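Long-range contacts in malonyl-CoA decarboxylase (Rhodopseudomonas palustris, PDB 4KSA), which probably catalyses the decarboxylation of malonyl-CoA to acetyl-CoA and carbon dioxide: residues 215-220 and 286-291; 233-238 and 262-267; 389-394 and 413-418. All blocks are in the same frame, centred on the assembly; numbering follows the deposited sequence.

Interaction 1 of 3, residues 215-220 and 286-291; sequences RCYGFF and KQVVEE
Tyr-217 and Val-288 have the nearest CA atoms across the contact, 7.5 Å apart. The strand 215-220 and the helix 286-291 run with their axes 10.3 Å apart at the nearest point and their N-to-C directions 134° apart, closer to antiparallel than to parallel. At this spacing the backbones do not meet, and side chains fill the gap without a hydrogen bond across it.

Val-288 stands at the centre. Its CG1 is anti to the backbone N (chi1 178°) and CG2 anti to the carbonyl carbon, a rotation that turns one methyl to each ring. Val-288 CG1 approaches Tyr-217 CD2 at 3.7 Å, while Val-288 CG2 meets Phe-219 CZ, also at 3.7 Å. The two aromatic residues, two positions apart on the strand, thus receive one branched side chain between them.

This is one face of a mixed sheet covered by helix 284-295, consistent with the acetyltransferase-like (GNAT) fold of the C-terminal domain; the helix belongs to the beta-alpha-beta crossover from strand 262-270 to strand 301-304. Leu-175 of neighbouring strand 174-178 touches both aromatic side chains, and Cys-216 points the other way, toward helix 202-209.

Polar residues contribute mainly at the margins. Glu-291 lays its methylene CG against Tyr-217 CE1 at 3.9 Å, and the bend at its chi2 (62°) carries the carboxylate onward to a salt bridge with Arg-294. Gln-287 brings NE2 within 4.1 Å of Phe-219 CE1, its amide plane steeply inclined to the ring. That amide nitrogen is held by a hydrogen bond to the carbonyl oxygen of Phe-283, just ahead of the first residue of the helix.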
loop_
_atom_site.group_PDB
_atom_site.type_symbol
_atom_site.label_atom_id
_atom_site.label_comp_id
_atom_site.label_asym_id
_atom_site.label_seq_id
_atom_site.Cartn_x
_atom_site.Cartn_y
_atom_site.Cartn_z
ATOM N N ARG A 215 9.369 20.906 -10.674
ATOM C CA ARG A 215 8.558 19.992 -9.870
ATOM C C ARG A 215 7.110 20.433 -9.863
ATOM O O ARG A 215 6.826 21.556 -9.471
ATOM C CB ARG A 215 9.017 19.991 -8.413
ATOM C CG ARG A 215 10.387 19.457 -8.181
ATOM C CD ARG A 215 10.336 18.162 -7.404
ATOM N NE ARG A 215 11.647 17.823 -6.861
ATOM C CZ ARG A 215 12.766 17.780 -7.583
ATOM N NH1 ARG A 215 12.733 18.053 -8.884
ATOM N NH2 ARG A 215 13.922 17.473 -7.002
ATOM N N CYS A 216 6.188 19.574 -10.281
ATOM C CA CYS A 216 4.775 19.950 -10.225
ATOM C C CYS A 216 4.021 18.990 -9.335
ATOM O O CYS A 216 4.356 17.810 -9.231
ATOM C CB CYS A 216 4.144 19.988 -11.606
ATOM S SG CYS A 216 4.809 18.765 -12.674
ATOM N N TYR A 217 3.005 19.518 -8.676
ATOM C CA TYR A 217 2.211 18.740 -7.761
ATOM C C TYR A 217 0.750 18.702 -8.172
ATOM O O TYR A 217 0.298 19.468 -9.040
ATOM C CB TYR A 217 2.366 19.329 -6.371
ATOM C CG TYR A 217 3.806 19.310 -5.924
ATOM C CD1 TYR A 217 4.346 18.179 -5.311
ATOM C CD2 TYR A 217 4.662 20.381 -6.198
ATOM C CE1 TYR A 217 5.697 18.109 -4.987
ATOM C CE2 TYR A 217 6.024 20.314 -5.876
ATOM C CZ TYR A 217 6.532 19.173 -5.275
ATOM O OH TYR A 217 7.874 19.063 -4.984
ATOM N N GLY A 218 0.015 17.781 -7.559
ATOM C CA GLY A 218 -1.388 17.656 -7.863
ATOM C C GLY A 218 -2.176 17.400 -6.605
ATOM O O GLY A 218 -1.657 16.827 -5.647
ATOM N N PHE A 219 -3.424 17.859 -6.596
ATOM C CA PHE A 219 -4.314 17.625 -5.467
ATOM C C PHE A 219 -5.394 16.666 -5.946
ATOM O O PHE A 219 -6.056 16.904 -6.957
ATOM C CB PHE A 219 -4.910 18.931 -4.970
ATOM C CG PHE A 219 -3.982 19.695 -4.079
ATOM C CD1 PHE A 219 -3.821 19.324 -2.751
ATOM C CD2 PHE A 219 -3.215 20.745 -4.586
ATOM C CE1 PHE A 219 -2.905 19.987 -1.935
ATOM C CE2 PHE A 219 -2.299 21.407 -3.779
ATOM C CZ PHE A 219 -2.142 21.028 -2.452
ATOM N N PHE A 220 -5.536 15.560 -5.231
ATOM C CA PHE A 220 -6.491 14.542 -5.604
ATOM C C PHE A 220 -7.511 14.359 -4.515
ATOM O O PHE A 220 -7.209 14.514 -3.336
ATOM C CB PHE A 220 -5.773 13.208 -5.841
ATOM C CG PHE A 220 -4.835 13.220 -7.016
ATOM C CD1 PHE A 220 -5.240 12.731 -8.251
ATOM C CD2 PHE A 220 -3.567 13.783 -6.910
ATOM C CE1 PHE A 220 -4.405 12.807 -9.384
ATOM C CE2 PHE A 220 -2.715 13.870 -8.043
ATOM C CZ PHE A 220 -3.147 13.377 -9.282
ATOM N N LYS A 286 0.355 25.789 1.597
ATOM C CA LYS A 286 1.023 25.411 2.827
ATOM C C LYS A 286 1.538 23.979 2.653
ATOM O O LYS A 286 2.723 23.688 2.847
ATOM C CB LYS A 286 0.029 25.463 3.978
ATOM C CG LYS A 286 0.594 25.954 5.271
ATOM C CD LYS A 286 1.427 24.916 5.964
ATOM C CE LYS A 286 1.633 25.345 7.401
ATOM N NZ LYS A 286 0.327 25.685 8.038
ATOM N N GLN A 287 0.642 23.087 2.255
ATOM C CA GLN A 287 1.014 21.704 2.061
ATOM C C GLN A 287 2.112 21.517 1.022
ATOM O O GLN A 287 3.047 20.754 1.240
ATOM C CB GLN A 287 -0.220 20.904 1.688
ATOM C CG GLN A 287 -1.345 21.087 2.680
ATOM C CD GLN A 287 -2.547 20.259 2.318
ATOM O OE1 GLN A 287 -2.495 19.028 2.337
ATOM N NE2 GLN A 287 -3.639 20.926 1.969
ATOM N N VAL A 288 2.006 22.205 -0.109
ATOM C CA VAL A 288 3.019 22.083 -1.149
ATOM C C VAL A 288 4.369 22.580 -0.650
ATOM O O VAL A 288 5.409 22.054 -1.043
ATOM C CB VAL A 288 2.634 22.877 -2.418
ATOM C CG1 VAL A 288 3.733 22.771 -3.471
ATOM C CG2 VAL A 288 1.319 22.351 -2.970
ATOM N N VAL A 289 4.367 23.585 0.223
ATOM C CA VAL A 289 5.634 24.109 0.735
ATOM C C VAL A 289 6.251 23.140 1.728
ATOM O O VAL A 289 7.437 22.818 1.627
ATOM C CB VAL A 289 5.474 25.503 1.414
ATOM C CG1 VAL A 289 6.660 25.771 2.321
ATOM C CG2 VAL A 289 5.406 26.599 0.355
ATOM N N GLU A 290 5.443 22.674 2.680
ATOM C CA GLU A 290 5.925 21.730 3.682
ATOM C C GLU A 290 6.465 20.495 2.970
ATOM O O GLU A 290 7.409 19.866 3.448
ATOM C CB GLU A 290 4.802 21.356 4.659
ATOM C CG GLU A 290 4.248 22.587 5.383
ATOM C CD GLU A 290 3.218 22.285 6.479
ATOM O OE1 GLU A 290 2.166 21.668 6.183
ATOM O OE2 GLU A 290 3.461 22.687 7.643
ATOM N N GLU A 291 5.896 20.163 1.814
ATOM C CA GLU A 291 6.370 19.003 1.069
ATOM C C GLU A 291 7.756 19.245 0.486
ATOM O O GLU A 291 8.672 18.460 0.710
ATOM C CB GLU A 291 5.396 18.635 -0.052
ATOM C CG GLU A 291 6.013 17.754 -1.151
ATOM C CD GLU A 291 6.494 16.383 -0.658
ATOM O OE1 GLU A 291 7.272 15.728 -1.398
ATOM O OE2 GLU A 291 6.087 15.957 0.452
#

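Interaction 2 of 3, residues 233-238 and 262-267; sequences EVALTK and TAVFYS
Val-234 and Phe-265 lie side by side on one face of an antiparallel strand pair, pointing the same way, with Val-234 CG2 set against the CD1-CE1 side of the Phe-265 ring. Ala-263 adds a low spot next to them, where Val-234 CG1 comes within 4.4 Å of Ala-263 CB. Helix 284-295 covers this apolar face, with Ile-292 on Val-234.

On the other face the small Ala-235 is the hollow. Its CB sits between Val-264 CG1 at 3.6 Å and Tyr-266 CE2 at 3.8 Å, and Thr-237 CG2 reaches the same Val-264 methyl from farther along, the two side chains crossing at about a right angle. A beta bulge between Glu-233 and Val-234 sets both Tyr-266 and Ser-267 opposite Glu-233. Placed between the backbone N and the carbonyl carbon (chi1 68°), the Tyr-266 ring folds back along strand 233-237: Ala-235 N lies at its edge, and Glu-233 CB makes a CH-pi contact over one face, 4.3 Å from the ring centroid. Tyr-266 OH bonds to His-197.

Ser-267 OG donates to Glu-233 OE2 at 3.2 Å from above the carboxylate plane, while OE1 pairs with Arg-208. With an alanine here in place of Glu-233, Arg-208 would probably lose its charge partner and the Ser-267 hydroxyl its acceptor. Backbone bonds such as Thr-237 N to Thr-262 O, 2.8 Å, tie the strands together; the chemistry thus divides: one face is apolar, while the other mixes aliphatic contacts with a buried carboxylate shared by Ser-267 and Arg-208.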
loop_
_atom_site.group_PDB
_atom_site.type_symbol
_atom_site.label_atom_id
_atom_site.label_comp_id
_atom_site.label_asym_id
_atom_site.label_seq_id
_atom_site.Cartn_x
_atom_site.Cartn_y
_atom_site.Cartn_z
ATOM N N GLU A 233 2.666 24.041 -10.521
ATOM C CA GLU A 233 3.989 23.947 -11.143
ATOM C C GLU A 233 5.025 24.804 -10.404
ATOM O O GLU A 233 4.783 25.965 -10.087
ATOM C CB GLU A 233 3.898 24.354 -12.606
ATOM C CG GLU A 233 2.963 23.462 -13.377
ATOM C CD GLU A 233 2.937 23.780 -14.843
ATOM O OE1 GLU A 233 3.997 23.623 -15.482
ATOM O OE2 GLU A 233 1.867 24.186 -15.352
ATOM N N VAL A 234 6.181 24.215 -10.126
ATOM C CA VAL A 234 7.237 24.906 -9.391
ATOM C C VAL A 234 8.594 24.851 -10.090
ATOM O O VAL A 234 8.878 23.930 -10.855
ATOM C CB VAL A 234 7.406 24.298 -7.979
ATOM C CG1 VAL A 234 8.476 25.036 -7.221
ATOM C CG2 VAL A 234 6.095 24.364 -7.225
ATOM N N ALA A 235 9.427 25.855 -9.822
ATOM C CA ALA A 235 10.782 25.928 -10.378
ATOM C C ALA A 235 11.788 26.063 -9.233
ATOM O O ALA A 235 11.615 26.901 -8.350
ATOM C CB ALA A 235 10.899 27.118 -11.322
ATOM N N LEU A 236 12.814 25.212 -9.236
ATOM C CA LEU A 236 13.858 25.264 -8.212
ATOM C C LEU A 236 14.924 26.267 -8.644
ATOM O O LEU A 236 15.506 26.142 -9.729
ATOM C CB LEU A 236 14.493 23.888 -8.020
ATOM C CG LEU A 236 13.705 22.836 -7.235
ATOM C CD1 LEU A 236 12.519 23.490 -6.531
ATOM C CD2 LEU A 236 13.265 21.723 -8.189
ATOM N N THR A 237 15.180 27.263 -7.799
ATOM C CA THR A 237 16.150 28.300 -8.146
ATOM C C THR A 237 16.978 28.855 -6.982
ATOM O O THR A 237 16.859 28.417 -5.830
ATOM C CB THR A 237 15.452 29.501 -8.799
ATOM O OG1 THR A 237 14.691 30.199 -7.801
ATOM C CG2 THR A 237 14.521 29.041 -9.924
ATOM N N LYS A 238 17.811 29.845 -7.304
ATOM C CA LYS A 238 18.677 30.497 -6.319
ATOM C C LYS A 238 18.344 31.988 -6.133
ATOM O O LYS A 238 19.152 32.751 -5.603
ATOM C CB LYS A 238 20.146 30.327 -6.736
ATOM C CG LYS A 238 20.725 28.949 -6.420
ATOM C CD LYS A 238 22.094 28.721 -7.066
ATOM C CE LYS A 238 21.967 28.420 -8.554
ATOM N NZ LYS A 238 23.240 27.920 -9.146
ATOM N N THR A 262 15.688 28.513 -3.544
ATOM C CA THR A 262 14.350 29.071 -3.711
ATOM C C THR A 262 13.397 28.153 -4.468
ATOM O O THR A 262 13.770 27.479 -5.440
ATOM C CB THR A 262 14.387 30.405 -4.489
ATOM O OG1 THR A 262 15.558 31.137 -4.125
ATOM C CG2 THR A 262 13.173 31.249 -4.158
ATOM N N ALA A 263 12.156 28.148 -4.004
ATOM C CA ALA A 263 11.105 27.377 -4.636
ATOM C C ALA A 263 10.156 28.421 -5.219
ATOM O O ALA A 263 9.595 29.236 -4.478
ATOM C CB ALA A 263 10.388 26.521 -3.599
ATOM N N VAL A 264 9.989 28.427 -6.536
ATOM C CA VAL A 264 9.090 29.402 -7.111
ATOM C C VAL A 264 7.857 28.876 -7.891
ATOM O O VAL A 264 7.946 28.284 -8.976
ATOM C CB VAL A 264 9.877 30.418 -7.956
ATOM C CG1 VAL A 264 10.812 29.708 -8.891
ATOM C CG2 VAL A 264 8.912 31.302 -8.728
ATOM N N PHE A 265 6.694 29.101 -7.291
ATOM C CA PHE A 265 5.426 28.708 -7.870
ATOM C C PHE A 265 5.226 29.617 -9.054
ATOM O O PHE A 265 5.273 30.832 -8.909
ATOM C CB PHE A 265 4.329 28.930 -6.840
ATOM C CG PHE A 265 4.524 28.131 -5.605
ATOM C CD1 PHE A 265 4.245 26.772 -5.601
ATOM C CD2 PHE A 265 5.092 28.702 -4.479
ATOM C CE1 PHE A 265 4.537 25.993 -4.503
ATOM C CE2 PHE A 265 5.390 27.923 -3.366
ATOM C CZ PHE A 265 5.114 26.567 -3.380
ATOM N N TYR A 266 5.010 29.057 -10.230
ATOM C CA TYR A 266 4.831 29.926 -11.370
ATOM C C TYR A 266 3.608 29.565 -12.177
ATOM O O TYR A 266 3.341 30.157 -13.226
ATOM C CB TYR A 266 6.102 29.930 -12.232
ATOM C CG TYR A 266 6.403 28.645 -12.933
ATOM C CD1 TYR A 266 5.857 28.376 -14.191
ATOM C CD2 TYR A 266 7.243 27.691 -12.350
ATOM C CE1 TYR A 266 6.144 27.184 -14.861
ATOM C CE2 TYR A 266 7.534 26.489 -13.013
ATOM C CZ TYR A 266 6.981 26.248 -14.268
ATOM O OH TYR A 266 7.266 25.081 -14.926
ATOM N N SER A 267 2.858 28.592 -11.664
ATOM C CA SER A 267 1.622 28.129 -12.302
ATOM C C SER A 267 0.745 27.370 -11.330
ATOM O O SER A 267 1.184 26.393 -10.738
ATOM C CB SER A 267 1.925 27.214 -13.478
ATOM O OG SER A 267 0.721 26.859 -14.129
#

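Interaction 3 of 3, residues 389-394 and 413-418; sequences RLDRLN and NYLYAL
Asp-391 and Arg-392 both face the single residue Asn-413, a classic beta bulge in an antiparallel pair. Asn-413 O takes Asp-391 N at 3.2 Å and, more weakly, Arg-392 N, while Asn-413 N returns a bond to Arg-392 O. The pair forms one margin of the mixed sheet: strand 411-416 is inserted between strand 301-304 and the outermost strand 389-394, the strand order expected of a GNAT-like fold.

Arg-389 and Asp-391 both lie alongside Leu-415, pointing the same way. Arg-389 grips Asp-391 side-on, its NE and NH1 converging on the one oxygen OD1 from the same face of the carboxylate, with NH1 to Asp-391 OD1 at 2.7 Å. This salt bridge probably helps hold the guanidinium with one face against Leu-415, whose CD1 lies 3.8 Å above its plane toward the rim, and Leu-415 CB touches Asp-391 CB at 3.6 Å. On the opposite face of the sheet Leu-390 CD1 meets Tyr-414 CE1 at 4.0 Å, the tyrosine ring also stacking with His-383.

Asn-413 puts CG beside its backbone N (chi1 -51°), bringing OD1 to Asn-394. Its ND2 is anchored by the carbonyls of Pro-241 and Thr-304. Asn-394 ND2 meets Asn-413 OD1 at 2.7 Å from above the amide plane, the two amides 77° apart, and Asn-394 OD1 in turn accepts Arg-392 NH2 on a lone pair at 3.2 Å.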
loop_
_atom_site.group_PDB
_atom_site.type_symbol
_atom_site.label_atom_id
_atom_site.label_comp_id
_atom_site.label_asym_id
_atom_site.label_seq_id
_atom_site.Cartn_x
_atom_site.Cartn_y
_atom_site.Cartn_z
ATOM N N ARG A 389 1.957 36.788 1.620
ATOM C CA ARG A 389 2.211 38.223 1.761
ATOM C C ARG A 389 2.534 38.788 0.383
ATOM O O ARG A 389 3.291 38.174 -0.369
ATOM C CB ARG A 389 3.423 38.439 2.685
ATOM C CG ARG A 389 4.033 39.854 2.671
ATOM C CD ARG A 389 5.198 39.995 3.667
ATOM N NE ARG A 389 6.509 39.827 3.038
ATOM C CZ ARG A 389 7.598 39.379 3.671
ATOM N NH1 ARG A 389 8.753 39.259 3.023
ATOM N NH2 ARG A 389 7.532 39.032 4.950
ATOM N N LEU A 390 1.952 39.936 0.035
ATOM C CA LEU A 390 2.255 40.566 -1.252
ATOM C C LEU A 390 3.660 41.164 -1.077
ATOM O O LEU A 390 3.827 42.159 -0.384
ATOM C CB LEU A 390 1.233 41.652 -1.554
ATOM C CG LEU A 390 1.532 42.466 -2.812
ATOM C CD1 LEU A 390 1.749 41.544 -4.008
ATOM C CD2 LEU A 390 0.376 43.430 -3.059
ATOM N N ASP A 391 4.655 40.556 -1.714
ATOM C CA ASP A 391 6.040 40.964 -1.537
ATOM C C ASP A 391 6.715 41.899 -2.553
ATOM O O ASP A 391 7.561 42.704 -2.171
ATOM C CB ASP A 391 6.893 39.703 -1.369
ATOM C CG ASP A 391 8.114 39.927 -0.497
ATOM O OD1 ASP A 391 7.943 40.366 0.661
ATOM O OD2 ASP A 391 9.242 39.647 -0.969
ATOM N N ARG A 392 6.377 41.805 -3.831
ATOM C CA ARG A 392 6.999 42.684 -4.808
ATOM C C ARG A 392 6.223 42.787 -6.104
ATOM O O ARG A 392 5.634 41.818 -6.548
ATOM C CB ARG A 392 8.430 42.227 -5.103
ATOM C CG ARG A 392 8.825 42.340 -6.575
ATOM C CD ARG A 392 10.298 42.624 -6.746
ATOM N NE ARG A 392 11.125 41.743 -5.937
ATOM C CZ ARG A 392 11.637 40.585 -6.350
ATOM N NH1 ARG A 392 12.378 39.857 -5.516
ATOM N NH2 ARG A 392 11.423 40.165 -7.594
ATOM N N LEU A 393 6.242 43.968 -6.712
ATOM C CA LEU A 393 5.547 44.206 -7.972
ATOM C C LEU A 393 6.589 44.184 -9.081
ATOM O O LEU A 393 7.549 44.937 -9.039
ATOM C CB LEU A 393 4.834 45.557 -7.923
ATOM C CG LEU A 393 3.967 45.793 -6.683
ATOM C CD1 LEU A 393 3.229 47.112 -6.808
ATOM C CD2 LEU A 393 2.971 44.662 -6.535
ATOM N N ASN A 394 6.407 43.326 -10.074
ATOM C CA ASN A 394 7.387 43.216 -11.141
ATOM C C ASN A 394 6.982 43.876 -12.439
ATOM O O ASN A 394 6.419 43.226 -13.317
ATOM C CB ASN A 394 7.701 41.746 -11.412
ATOM C CG ASN A 394 8.243 41.037 -10.198
ATOM O OD1 ASN A 394 9.287 41.407 -9.667
ATOM N ND2 ASN A 394 7.530 40.015 -9.742
ATOM N N ASN A 413 5.236 38.814 -6.998
ATOM C CA ASN A 413 5.717 37.677 -6.248
ATOM C C ASN A 413 4.951 37.758 -4.951
ATOM O O ASN A 413 4.812 38.840 -4.377
ATOM C CB ASN A 413 7.209 37.778 -5.914
ATOM C CG ASN A 413 8.081 38.071 -7.117
ATOM O OD1 ASN A 413 8.504 39.205 -7.322
ATOM N ND2 ASN A 413 8.369 37.055 -7.909
ATOM N N TYR A 414 4.409 36.633 -4.508
ATOM C CA TYR A 414 3.726 36.608 -3.226
ATOM C C TYR A 414 4.765 35.837 -2.423
ATOM O O TYR A 414 5.468 34.988 -2.969
ATOM C CB TYR A 414 2.385 35.875 -3.319
ATOM C CG TYR A 414 1.302 36.663 -4.040
ATOM C CD1 TYR A 414 0.463 37.536 -3.346
ATOM C CD2 TYR A 414 1.111 36.524 -5.423
ATOM C CE1 TYR A 414 -0.553 38.255 -4.003
ATOM C CE2 TYR A 414 0.104 37.242 -6.096
ATOM C CZ TYR A 414 -0.722 38.101 -5.377
ATOM O OH TYR A 414 -1.712 38.797 -6.034
ATOM N N LEU A 415 4.906 36.160 -1.145
ATOM C CA LEU A 415 5.915 35.515 -0.324
ATOM C C LEU A 415 5.273 34.585 0.690
ATOM O O LEU A 415 4.457 35.008 1.520
ATOM C CB LEU A 415 6.765 36.599 0.366
ATOM C CG LEU A 415 8.071 36.288 1.110
ATOM C CD1 LEU A 415 7.761 35.637 2.448
ATOM C CD2 LEU A 415 8.965 35.418 0.243
ATOM N N TYR A 416 5.627 33.307 0.596
ATOM C CA TYR A 416 5.093 32.314 1.516
ATOM C C TYR A 416 6.145 32.025 2.563
ATOM O O TYR A 416 7.244 31.559 2.252
ATOM C CB TYR A 416 4.714 31.012 0.792
ATOM C CG TYR A 416 3.391 31.061 0.056
ATOM C CD1 TYR A 416 3.337 31.372 -1.303
ATOM C CD2 TYR A 416 2.183 30.820 0.723
ATOM C CE1 TYR A 416 2.111 31.443 -1.984
ATOM C CE2 TYR A 416 0.949 30.892 0.049
ATOM C CZ TYR A 416 0.930 31.209 -1.303
ATOM O OH TYR A 416 -0.255 31.325 -1.975
ATOM N N ALA A 417 5.804 32.339 3.804
ATOM C CA ALA A 417 6.699 32.117 4.926
ATOM C C ALA A 417 6.006 31.120 5.823
ATOM O O ALA A 417 5.024 31.448 6.496
ATOM C CB ALA A 417 6.940 33.413 5.677
ATOM N N LEU A 418 6.528 29.900 5.814
ATOM C CA LEU A 418 5.979 28.802 6.588
ATOM C C LEU A 418 5.975 29.055 8.095
ATOM O O LEU A 418 6.161 28.130 8.884
ATOM C CB LEU A 418 6.764 27.534 6.250
ATOM C CG LEU A 418 6.307 26.189 6.802
ATOM C CD1 LEU A 418 4.801 26.040 6.685
ATOM C CD2 LEU A 418 7.033 25.094 6.030
#

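All three contacts involve one mixed sheet of the C-terminal domain; interaction 1 packs a helix on it, interactions 2 and 3 join its strands. Interactions 1 and 2 have centres 12 Å apart and touch directly: Arg-215 O probably accepts a hydrogen bond from Val-234 N between adjacent strands, and Phe-265 packs under Val-288 and Val-289 of the helix. Interaction 2 closes within the chain span bounded by interaction 1, whereas interaction 3 follows both in sequence. Its centre lies 13 Å from that of interaction 2, which it does not touch, and 18 Å from that of interaction 1, where Leu-418 packs on helix 284-295. The helix thus packs against both the early strands and the chain leaving strand 411-416.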